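Local coordinates for protein glycosyl hydrolase (Bacteroides ovatus, PDB 3QC2) that is named a glycosyl hydrolase and belongs to a clan whose members share a five-bladed beta-propeller fold, its own blades being built mainly of antiparallel strands, at residues V135-Q140 against L148-S153; R125-D130 against Q193-V198. All blocks are in the same frame, centred on the assembly; numbering follows the deposited sequence.

Interaction 1: residues V135-Q140 against L148-S153; sequences VMMYTQ and LAVATS
Tyr138 lays its ring across the neighbouring strand, and the methyl of Ala149 sits over one face of it: Ala149 CB is 4.1 Å from the ring centroid in a CH-pi contact, displaced toward the rim. The ring gets there because CG stands between the backbone N and the carbonyl carbon (chi1 70°), which turns it toward 148-153. The same methyl is met by the amide end of Gln140, with Gln140 CD 3.5 Å from Ala149 CB, so two side chains, Tyr138 and Gln140, close on this methyl. Further along, Ala151 CB approaches Tyr138 CE1 obliquely at 3.8 Å. At the phenol end, a water donates both to Tyr138 OH and to Val150 O, bridging side chain and opposite backbone. Glu116 also bonds to Tyr138 OH and to Gln140 NE2, while Phe105 packs edge-to-face against the ring.

Beneath this runs a regular ladder. Met136 and Ala151 exchange two backbone bonds, as do Tyr138 and Ala149; the shortest joins Ala149 N to Tyr138 O at 2.7 Å. On the other face, selenomethionine Met137, bent at chi2 and chi3, brings its SE to 3.7 Å from Val150 CG2, the two side chains lying side by side. Its methyl is modelled too close to Leu148 to be trusted in detail. Met204 of strand 201-206 packs on both Met137 and Leu148.

Packing thins toward the other end of the ladder. Val135 CG1 still meets Val150 CG1 at 4.0 Å, but Val135 CG2 and Thr152 CG2 are 4.3 Å apart, and Thr152 is partly exposed, its hydroxyl bonded to His162. The whole is a twisted antiparallel beta hairpin, the central pair of strands in a four-stranded sheet of the kind that forms a beta-propeller blade.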
loop_
_atom_site.group_PDB
_atom_site.type_symbol
_atom_site.label_atom_id
_atom_site.label_comp_id
_atom_site.label_asym_id
_atom_site.label_seq_id
_atom_site.Cartn_x
_atom_site.Cartn_y
_atom_site.Cartn_z
ATOM N N VAL A 135 -9.824 8.947 -2.215
ATOM C CA VAL A 135 -9.345 9.122 -0.858
ATOM C C VAL A 135 -7.980 8.443 -0.719
ATOM O O VAL A 135 -7.854 7.213 -0.906
ATOM C CB VAL A 135 -10.329 8.514 0.166
ATOM C CG1 VAL A 135 -9.817 8.711 1.610
ATOM C CG2 VAL A 135 -11.726 9.128 0.000
HETATM N N MSE A 136 -6.960 9.240 -0.384
HETATM C CA MSE A 136 -5.616 8.733 -0.222
HETATM C C MSE A 136 -5.212 8.631 1.222
HETATM O O MSE A 136 -5.294 9.602 1.964
HETATM C CB MSE A 136 -4.614 9.635 -0.929
HETATM C CG MSE A 136 -3.146 9.319 -0.582
HETATM SE SE MSE A 136 -1.920 10.500 -1.453
HETATM C CE MSE A 136 -2.151 9.840 -3.197
HETATM N N MSE A 137 -4.766 7.443 1.610
HETATM C CA MSE A 137 -4.216 7.196 2.926
HETATM C C MSE A 137 -2.718 7.106 2.702
HETATM O O MSE A 137 -2.261 6.263 1.918
HETATM C CB MSE A 137 -4.726 5.880 3.488
HETATM C CG MSE A 137 -6.251 5.809 3.687
HETATM SE SE MSE A 137 -6.906 7.108 4.984
HETATM C CE MSE A 137 -5.820 6.672 6.432
ATOM N N TYR A 138 -1.950 7.975 3.357
ATOM C CA TYR A 138 -0.478 7.982 3.200
ATOM C C TYR A 138 0.209 8.307 4.503
ATOM O O TYR A 138 -0.442 8.698 5.475
ATOM C CB TYR A 138 -0.065 8.996 2.154
ATOM C CG TYR A 138 -0.248 10.442 2.575
ATOM C CD1 TYR A 138 -1.507 11.052 2.529
ATOM C CD2 TYR A 138 0.840 11.210 2.992
ATOM C CE1 TYR A 138 -1.681 12.401 2.899
ATOM C CE2 TYR A 138 0.677 12.569 3.376
ATOM C CZ TYR A 138 -0.587 13.148 3.324
ATOM O OH TYR A 138 -0.756 14.451 3.683
ATOM N N THR A 139 1.532 8.178 4.511
ATOM C CA THR A 139 2.320 8.447 5.681
ATOM C C THR A 139 3.005 9.807 5.622
ATOM O O THR A 139 3.680 10.130 4.643
ATOM C CB THR A 139 3.452 7.393 5.867
ATOM O OG1 THR A 139 2.910 6.066 5.822
ATOM C CG2 THR A 139 4.183 7.625 7.205
ATOM N N GLN A 140 2.828 10.593 6.681
ATOM C CA GLN A 140 3.514 11.872 6.839
ATOM C C GLN A 140 4.809 11.560 7.583
ATOM O O GLN A 140 4.780 10.856 8.602
ATOM C CB GLN A 140 2.658 12.861 7.638
ATOM C CG GLN A 140 1.398 13.303 6.905
ATOM C CD GLN A 140 0.579 14.291 7.688
ATOM O OE1 GLN A 140 0.274 14.073 8.873
ATOM N NE2 GLN A 140 0.188 15.377 7.036
ATOM N N LEU A 148 -0.393 8.333 9.831
ATOM C CA LEU A 148 -1.306 7.971 8.762
ATOM C C LEU A 148 -2.184 9.182 8.564
ATOM O O LEU A 148 -2.842 9.651 9.517
ATOM C CB LEU A 148 -2.133 6.752 9.139
ATOM C CG LEU A 148 -3.158 6.301 8.100
ATOM C CD1 LEU A 148 -2.503 6.035 6.705
ATOM C CD2 LEU A 148 -3.937 5.073 8.604
ATOM N N ALA A 149 -2.180 9.712 7.344
ATOM C CA ALA A 149 -2.925 10.933 7.023
ATOM C C ALA A 149 -3.831 10.744 5.829
ATOM O O ALA A 149 -3.713 9.765 5.098
ATOM C CB ALA A 149 -1.953 12.095 6.771
ATOM N N VAL A 150 -4.717 11.717 5.625
ATOM C CA VAL A 150 -5.687 11.671 4.563
ATOM C C VAL A 150 -5.568 12.842 3.590
ATOM O O VAL A 150 -5.277 13.978 3.987
ATOM C CB VAL A 150 -7.132 11.669 5.151
ATOM C CG1 VAL A 150 -8.166 11.474 4.033
ATOM C CG2 VAL A 150 -7.273 10.574 6.202
ATOM N N ALA A 151 -5.794 12.539 2.307
ATOM C CA ALA A 151 -5.811 13.540 1.234
ATOM C C ALA A 151 -6.910 13.146 0.238
ATOM O O ALA A 151 -7.032 11.984 -0.098
ATOM C CB ALA A 151 -4.464 13.616 0.541
ATOM N N THR A 152 -7.717 14.109 -0.210
ATOM C CA THR A 152 -8.794 13.816 -1.179
ATOM C C THR A 152 -8.600 14.551 -2.489
ATOM O O THR A 152 -7.992 15.620 -2.538
ATOM C CB THR A 152 -10.201 14.152 -0.627
ATOM O OG1 THR A 152 -10.233 15.514 -0.173
ATOM C CG2 THR A 152 -10.556 13.237 0.511
ATOM N N SER A 153 -9.143 13.967 -3.549
ATOM C CA SER A 153 -9.050 14.519 -4.886
ATOM C C SER A 153 -10.134 13.975 -5.781
ATOM O O SER A 153 -10.710 12.904 -5.511
ATOM C CB SER A 153 -7.707 14.155 -5.491
ATOM O OG SER A 153 -7.692 14.397 -6.883
HETATM O O HOH W 1 -3.057 15.189 5.030
#

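Interaction 2: residues R125-D130 against Q193-V198; sequences RIAVTD and QVIKKV
Ile195 leans into the end of strand 120-128 and touches it with two successive carbons. With CG1 anti to its own carbonyl carbon (chi1 -68°), Ile195 CG1 comes to 3.6 Å from Ala127 CB, and one carbon further Ile195 CD1 crosses the side chain of Thr129, 3.7 Å from Thr129 CG2. The hydroxyl of Thr129 bonds to Leu133 N. Val194 brings its two branches to the following turn: Val194 CG1 lies beside Thr129 O, and Val194 CG2 is 3.9 Å from Asp130 OD1. Val128 answers with CG1, which rests against Gln193 O at 3.5 Å.

Strands 125-128 and 193-195 run almost perpendicular, their axes at 92°, and form no ladder. One direct bond joins them, from Ile195 N to Val128 O at 2.8 Å, its donor tilted 29° from the carbonyl plane. One water accepts from Val128 N and donates to Gln193 O; another accepts from Asp130 N while donating to Ile195 O. Ile195 thus makes the carbon-carbon packing, while the valine methyls lie mostly against oxygens. One direct backbone bond and two water bridges suggest a partly hydrated seam between two sheets.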
loop_
_atom_site.group_PDB
_atom_site.type_symbol
_atom_site.label_atom_id
_atom_site.label_comp_id
_atom_site.label_asym_id
_atom_site.label_seq_id
_atom_site.Cartn_x
_atom_site.Cartn_y
_atom_site.Cartn_z
ATOM N N ARG A 125 -2.068 4.774 -0.566
ATOM C CA ARG A 125 -3.091 3.798 -0.866
ATOM C C ARG A 125 -4.307 4.640 -1.241
ATOM O O ARG A 125 -4.666 5.568 -0.509
ATOM C CB ARG A 125 -3.373 2.912 0.336
ATOM C CG ARG A 125 -2.248 1.927 0.626
ATOM C CD ARG A 125 -2.330 1.389 2.016
ATOM N NE ARG A 125 -1.269 0.428 2.305
ATOM C CZ ARG A 125 -0.004 0.739 2.578
ATOM N NH1 ARG A 125 0.411 2.008 2.577
ATOM N NH2 ARG A 125 0.866 -0.233 2.835
ATOM N N ILE A 126 -4.906 4.342 -2.396
ATOM C CA ILE A 126 -6.035 5.103 -2.895
ATOM C C ILE A 126 -7.267 4.238 -3.147
ATOM O O ILE A 126 -7.177 3.172 -3.751
ATOM C CB ILE A 126 -5.668 5.846 -4.221
ATOM C CG1 ILE A 126 -4.542 6.882 -3.970
ATOM C CG2 ILE A 126 -6.908 6.538 -4.826
ATOM C CD1 ILE A 126 -4.099 7.657 -5.244
ATOM N N ALA A 127 -8.409 4.712 -2.657
ATOM C CA ALA A 127 -9.689 4.083 -2.874
ATOM C C ALA A 127 -10.614 5.198 -3.361
ATOM O O ALA A 127 -10.355 6.384 -3.099
ATOM C CB ALA A 127 -10.207 3.463 -1.599
ATOM N N VAL A 128 -11.669 4.832 -4.084
ATOM C CA VAL A 128 -12.603 5.824 -4.633
ATOM C C VAL A 128 -14.028 5.552 -4.197
ATOM O O VAL A 128 -14.449 4.414 -4.131
ATOM C CB VAL A 128 -12.555 5.856 -6.198
ATOM C CG1 VAL A 128 -12.981 4.517 -6.789
ATOM C CG2 VAL A 128 -13.442 7.021 -6.754
ATOM N N THR A 129 -14.768 6.622 -3.904
ATOM C CA THR A 129 -16.165 6.502 -3.507
ATOM C C THR A 129 -17.032 6.254 -4.730
ATOM O O THR A 129 -16.560 6.329 -5.864
ATOM C CB THR A 129 -16.700 7.801 -2.804
ATOM O OG1 THR A 129 -16.696 8.910 -3.731
ATOM C CG2 THR A 129 -15.872 8.140 -1.584
ATOM N N ASP A 130 -18.298 5.944 -4.486
ATOM C CA ASP A 130 -19.278 5.754 -5.557
ATOM C C ASP A 130 -19.272 6.893 -6.546
ATOM O O ASP A 130 -19.314 6.670 -7.738
ATOM C CB ASP A 130 -20.695 5.655 -4.965
ATOM C CG ASP A 130 -21.063 4.266 -4.577
ATOM O OD1 ASP A 130 -21.103 3.405 -5.495
ATOM O OD2 ASP A 130 -21.366 4.031 -3.372
ATOM N N GLN A 193 -14.598 -1.056 -8.479
ATOM C CA GLN A 193 -14.204 -1.187 -7.077
ATOM C C GLN A 193 -14.390 0.151 -6.392
ATOM O O GLN A 193 -13.677 1.117 -6.702
ATOM C CB GLN A 193 -12.747 -1.647 -6.953
ATOM C CG GLN A 193 -12.289 -1.908 -5.498
ATOM C CD GLN A 193 -10.826 -2.364 -5.398
ATOM O OE1 GLN A 193 -10.087 -2.328 -6.372
ATOM N NE2 GLN A 193 -10.417 -2.781 -4.205
ATOM N N VAL A 194 -15.339 0.205 -5.452
ATOM C CA VAL A 194 -15.647 1.429 -4.730
ATOM C C VAL A 194 -15.634 1.238 -3.207
ATOM O O VAL A 194 -15.810 0.126 -2.702
ATOM C CB VAL A 194 -17.058 1.986 -5.139
ATOM C CG1 VAL A 194 -17.094 2.356 -6.643
ATOM C CG2 VAL A 194 -18.156 0.989 -4.801
ATOM N N ILE A 195 -15.441 2.350 -2.492
ATOM C CA ILE A 195 -15.443 2.366 -1.035
ATOM C C ILE A 195 -16.811 1.911 -0.543
ATOM O O ILE A 195 -17.837 2.442 -0.963
ATOM C CB ILE A 195 -15.125 3.793 -0.487
ATOM C CG1 ILE A 195 -13.665 4.179 -0.813
ATOM C CG2 ILE A 195 -15.335 3.854 1.006
ATOM C CD1 ILE A 195 -13.309 5.641 -0.492
ATOM N N LYS A 196 -16.813 0.920 0.342
ATOM C CA LYS A 196 -18.034 0.342 0.857
ATOM C C LYS A 196 -18.222 0.602 2.332
ATOM O O LYS A 196 -17.262 0.530 3.112
ATOM C CB LYS A 196 -18.009 -1.184 0.656
ATOM C CG LYS A 196 -19.246 -1.907 1.283
ATOM C CD LYS A 196 -19.145 -3.401 1.248
ATOM C CE LYS A 196 -20.393 -4.036 1.881
ATOM N NZ LYS A 196 -21.658 -3.638 1.182
ATOM N N LYS A 197 -19.471 0.876 2.719
ATOM C CA LYS A 197 -19.829 1.046 4.122
ATOM C C LYS A 197 -20.317 -0.282 4.702
ATOM O O LYS A 197 -20.928 -1.107 4.004
ATOM C CB LYS A 197 -20.956 2.063 4.303
ATOM C CG LYS A 197 -20.596 3.521 4.114
ATOM C CD LYS A 197 -21.805 4.391 4.544
ATOM C CE LYS A 197 -21.475 5.860 4.631
ATOM N NZ LYS A 197 -22.651 6.649 5.158
ATOM N N VAL A 198 -20.056 -0.469 5.979
ATOM C CA VAL A 198 -20.521 -1.634 6.713
ATOM C C VAL A 198 -21.013 -1.136 8.064
ATOM O O VAL A 198 -20.347 -0.308 8.717
ATOM C CB VAL A 198 -19.412 -2.709 6.883
ATOM C CG1 VAL A 198 -18.164 -2.103 7.451
ATOM C CG2 VAL A 198 -19.914 -3.863 7.771
HETATM O O HOH W 2 -12.087 2.161 -4.353
HETATM O O HOH W 3 -18.577 4.888 -2.024
#

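How the interactions relate
From the N terminus the order is 125-130, 135-140, 148-153, 193-198. Interaction 1 closes a short hairpin, with seven residues between its segments. Interaction 2 closes a far longer excursion of 62 residues, and interaction 1 lies wholly within it; the two do not cross. Segments 125-130 and 135-140 are neighbours in the four-stranded sheet, where Val135 N probably bonds to Ala127 O at 2.8 Å, so the strand used by interaction 2 leads into the hairpin of interaction 1 and pairs with its first strand. Segment 193-198 belongs to the large mixed sheet. Ile195 CD1 also reaches Val135 CG2 at 3.9 Å, linking both contacts across the boundary between the sheets.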